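Local atomic coordinates of lipoprotein (Bacteroides fragilis, PDB entry 3RWX), a protein that is of unknown function but is a putative outer-membrane lipoprotein with two calycin-like beta-barrel domains, possibly with a role in transport. Residues Asn190-Val196 with Ile215-Asn221. Numbering follows the deposited sequence.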
ATOM      1  N   ASN A 190      20.873 -19.999  13.632  1.00 37.51           N
ATOM      2  CA  ASN A 190      20.502 -20.057  12.231  1.00 37.29           C
ATOM      3  C   ASN A 190      19.040 -19.644  12.060  1.00 35.66           C
ATOM      4  O   ASN A 190      18.151 -20.380  12.472  1.00 36.05           O
ATOM      5  CB  ASN A 190      20.711 -21.469  11.704  1.00 38.98           C
ATOM      6  CG  ASN A 190      20.594 -21.550  10.208  1.00 42.00           C
ATOM      7  OD1 ASN A 190      20.858 -20.582   9.491  1.00 46.24           O
ATOM      8  ND2 ASN A 190      20.198 -22.713   9.716  1.00 47.69           N
ATOM      9  N   LEU A 191      18.795 -18.465  11.478  1.00 33.65           N
ATOM     10  CA  LEU A 191      17.431 -17.936  11.296  1.00 32.45           C
ATOM     11  C   LEU A 191      17.242 -17.423   9.888  1.00 32.31           C
ATOM     12  O   LEU A 191      18.170 -16.856   9.312  1.00 32.66           O
ATOM     13  CB  LEU A 191      17.155 -16.765  12.237  1.00 31.10           C
ATOM     14  CG  LEU A 191      17.209 -16.972  13.747  1.00 31.44           C
ATOM     15  CD1 LEU A 191      17.171 -15.619  14.484  1.00 28.48           C
ATOM     16  CD2 LEU A 191      16.102 -17.907  14.243  1.00 30.33           C
ATOM     17  N   GLY A 192      16.033 -17.568   9.351  1.00 32.22           N
ATOM     18  CA  GLY A 192      15.738 -17.175   7.971  1.00 31.88           C
ATOM     19  C   GLY A 192      14.808 -15.982   7.914  1.00 31.08           C
ATOM     20  O   GLY A 192      14.580 -15.327   8.927  1.00 30.24           O
ATOM     21  N   ASP A 193      14.311 -15.687   6.713  1.00 30.71           N
ATOM     22  CA  ASP A 193      13.260 -14.712   6.505  1.00 30.20           C
ATOM     23  C   ASP A 193      11.933 -15.265   6.979  1.00 29.63           C
ATOM     24  O   ASP A 193      11.706 -16.469   6.866  1.00 30.34           O
ATOM     25  CB  ASP A 193      13.107 -14.434   5.008  1.00 31.38           C
ATOM     26  CG  ASP A 193      14.325 -13.761   4.393  1.00 34.05           C
ATOM     27  OD1 ASP A 193      15.181 -13.246   5.149  1.00 36.49           O
ATOM     28  OD2 ASP A 193      14.404 -13.739   3.138  1.00 38.78           O
ATOM     29  N   PHE A 194      11.034 -14.406   7.473  1.00 28.43           N
ATOM     30  CA  PHE A 194       9.645 -14.833   7.688  1.00 28.29           C
ATOM     31  C   PHE A 194       8.614 -13.757   7.411  1.00 27.62           C
ATOM     32  O   PHE A 194       8.940 -12.578   7.308  1.00 28.25           O
ATOM     33  CB  PHE A 194       9.430 -15.484   9.063  1.00 28.46           C
ATOM     34  CG  PHE A 194       9.711 -14.585  10.230  1.00 28.07           C
ATOM     35  CD1 PHE A 194       8.751 -13.697  10.692  1.00 28.46           C
ATOM     36  CD2 PHE A 194      10.930 -14.635  10.881  1.00 26.84           C
ATOM     37  CE1 PHE A 194       9.020 -12.863  11.783  1.00 28.96           C
ATOM     38  CE2 PHE A 194      11.191 -13.817  11.974  1.00 26.84           C
ATOM     39  CZ  PHE A 194      10.237 -12.928  12.422  1.00 27.04           C
ATOM     40  N   THR A 195       7.377 -14.202   7.252  1.00 27.59           N
ATOM     41  CA  THR A 195       6.256 -13.371   6.884  1.00 27.36           C
ATOM     42  C   THR A 195       5.174 -13.556   7.932  1.00 27.52           C
ATOM     43  O   THR A 195       4.827 -14.695   8.278  1.00 28.06           O
ATOM     44  CB  THR A 195       5.733 -13.786   5.509  1.00 27.71           C
ATOM     45  OG1 THR A 195       6.769 -13.560   4.549  1.00 29.82           O
ATOM     46  CG2 THR A 195       4.507 -12.986   5.109  1.00 26.84           C
ATOM     47  N   VAL A 196       4.667 -12.440   8.453  1.00 26.91           N
ATOM     48  CA  VAL A 196       3.614 -12.449   9.452  1.00 26.85           C
ATOM     49  C   VAL A 196       2.377 -11.914   8.786  1.00 26.98           C
ATOM     50  O   VAL A 196       2.370 -10.775   8.363  1.00 26.70           O
ATOM     51  CB  VAL A 196       3.970 -11.550  10.635  1.00 26.75           C
ATOM     52  CG1 VAL A 196       2.885 -11.628  11.707  1.00 25.38           C
ATOM     53  CG2 VAL A 196       5.363 -11.957  11.202  1.00 27.07           C
ATOM     54  N   ILE A 215       2.556 -13.817  15.961  1.00 31.48           N
ATOM     55  CA  ILE A 215       3.364 -14.485  14.953  1.00 31.46           C
ATOM     56  C   ILE A 215       3.242 -15.985  15.137  1.00 32.70           C
ATOM     57  O   ILE A 215       3.487 -16.512  16.212  1.00 33.01           O
ATOM     58  CB  ILE A 215       4.866 -14.146  15.088  1.00 30.71           C
ATOM     59  CG1 ILE A 215       5.096 -12.639  14.930  1.00 29.48           C
ATOM     60  CG2 ILE A 215       5.677 -14.945  14.053  1.00 29.58           C
ATOM     61  CD1 ILE A 215       6.452 -12.200  15.314  1.00 26.21           C
ATOM     62  N   ASN A 216       2.887 -16.676  14.070  1.00 33.95           N
ATOM     63  CA  ASN A 216       2.688 -18.112  14.140  1.00 35.55           C
ATOM     64  C   ASN A 216       2.871 -18.672  12.753  1.00 34.71           C
ATOM     65  O   ASN A 216       1.922 -18.782  11.997  1.00 35.30           O
ATOM     66  CB  ASN A 216       1.290 -18.394  14.677  1.00 37.29           C
ATOM     67  CG  ASN A 216       1.243 -19.638  15.505  1.00 42.39           C
ATOM     68  OD1 ASN A 216       1.356 -20.756  14.981  1.00 47.65           O
ATOM     69  ND2 ASN A 216       1.082 -19.462  16.825  1.00 47.36           N
ATOM     70  N   THR A 217       4.118 -18.973  12.418  1.00 33.51           N
ATOM     71  CA  THR A 217       4.498 -19.299  11.058  1.00 32.92           C
ATOM     72  C   THR A 217       5.773 -20.137  11.093  1.00 33.14           C
ATOM     73  O   THR A 217       6.098 -20.748  12.125  1.00 33.17           O
ATOM     74  CB  THR A 217       4.677 -18.010  10.217  1.00 32.30           C
ATOM     75  OG1 THR A 217       4.857 -18.342   8.840  1.00 31.72           O
ATOM     76  CG2 THR A 217       5.869 -17.169  10.697  1.00 29.57           C
ATOM     77  N   THR A 218       6.465 -20.202   9.961  1.00 32.78           N
ATOM     78  CA  THR A 218       7.746 -20.899   9.856  1.00 33.08           C
ATOM     79  C   THR A 218       8.665 -20.019   9.003  1.00 32.22           C
ATOM     80  O   THR A 218       8.185 -19.315   8.126  1.00 31.72           O
ATOM     81  CB  THR A 218       7.581 -22.297   9.182  1.00 34.47           C
ATOM     82  OG1 THR A 218       6.931 -22.138   7.922  1.00 35.61           O
ATOM     83  CG2 THR A 218       6.734 -23.259  10.034  1.00 34.88           C
ATOM     84  N   ASP A 219       9.968 -20.032   9.260  1.00 31.48           N
ATOM     85  CA  ASP A 219      10.860 -19.193   8.478  1.00 31.31           C
ATOM     86  C   ASP A 219      11.282 -19.913   7.205  1.00 32.06           C
ATOM     87  O   ASP A 219      10.831 -21.012   6.963  1.00 33.36           O
ATOM     88  CB  ASP A 219      12.060 -18.702   9.317  1.00 30.93           C
ATOM     89  CG  ASP A 219      13.094 -19.782   9.632  1.00 32.25           C
ATOM     90  OD1 ASP A 219      13.001 -20.963   9.193  1.00 34.37           O
ATOM     91  OD2 ASP A 219      14.046 -19.412  10.347  1.00 33.23           O
ATOM     92  N   THR A 220      12.161 -19.314   6.407  1.00 32.07           N
ATOM     93  CA  THR A 220      12.545 -19.909   5.127  1.00 32.94           C
ATOM     94  C   THR A 220      13.415 -21.148   5.221  1.00 34.23           C
ATOM     95  O   THR A 220      13.640 -21.779   4.197  1.00 35.62           O
ATOM     96  CB  THR A 220      13.183 -18.877   4.165  1.00 32.59           C
ATOM     97  OG1 THR A 220      14.193 -18.139   4.848  1.00 33.84           O
ATOM     98  CG2 THR A 220      12.131 -17.903   3.648  1.00 30.15           C
ATOM     99  N   ASN A 221      13.906 -21.506   6.418  1.00 34.34           N
ATOM    100  CA  ASN A 221      14.468 -22.854   6.644  1.00 35.17           C
ATOM    101  C   ASN A 221      13.482 -23.834   7.290  1.00 35.77           C
ATOM    102  O   ASN A 221      13.869 -24.912   7.694  1.00 35.37           O
ATOM    103  CB  ASN A 221      15.703 -22.833   7.530  1.00 34.72           C
ATOM    104  CG  ASN A 221      16.643 -21.750   7.189  1.00 35.29           C
ATOM    105  OD1 ASN A 221      17.018 -20.957   8.061  1.00 39.97           O
ATOM    106  ND2 ASN A 221      17.047 -21.684   5.940  1.00 33.54           N
TER
HETATM  107  O   HOH W   1      15.918 -21.119  10.773  1.00 28.50           O
HETATM  108  O   HOH W   2       6.907 -17.084   7.198  1.00 29.21           O
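Asp-219 reaches across to the backbone of Gly-192 in the second calycin-like beta-barrel domain, where the turn after strand 212-218 closes on the chain leading into the short strand 195-196. The two segments run roughly antiparallel, but the bonds between them gather at the turn. CB of Asp-219 lies against the carbonyl oxygen of Asp-193, 3.3 Å away. A chi1 of 72° brings CG between the backbone N and the carbonyl carbon. Beyond it the two carboxylate oxygens serve different segments, OD2 meeting 190-196 and OD1 meeting 215-221. Asp-219 OD2 accepts from Gly-192 N at 2.9 Å, from above the carboxylate plane, and it lies 2.6 Å from a water that also sits close to Asn-190 O. OD1 turns back to its own segment and takes the N-H of Asn-221, which makes an Asx turn; the backbone N of Thr-223 is a further donor to it. Asp-219, a buried residue, thus ties its own turn to 190-196.

Beside it, Thr-220 N donates to Asp-193 O at 2.9 Å, while Thr-220 OG1 receives a weak bond from Asp-193 N. CG2 of the same threonine packs alongside Asp-193 CB.

Toward strand 195-196 the direct backbone bonding gives way to a water, which accepts from Thr-195 N, donates to Thr-218 O and hydrogen-bonds Thr-217 OG1. Phe-194 CB packs against Asp-219 CA, 4.0 Å away, and its ring turns to the apolar side, where Leu-177 also packs. The side chains of Val-196 and Ile-215 cross there at about a right angle, both touching Leu-229 of strand 224-234. Val-196 CG2 rests 3.8 Å from Ile-215 CG1 and lies in the plane of the Phe-194 ring, at its edge.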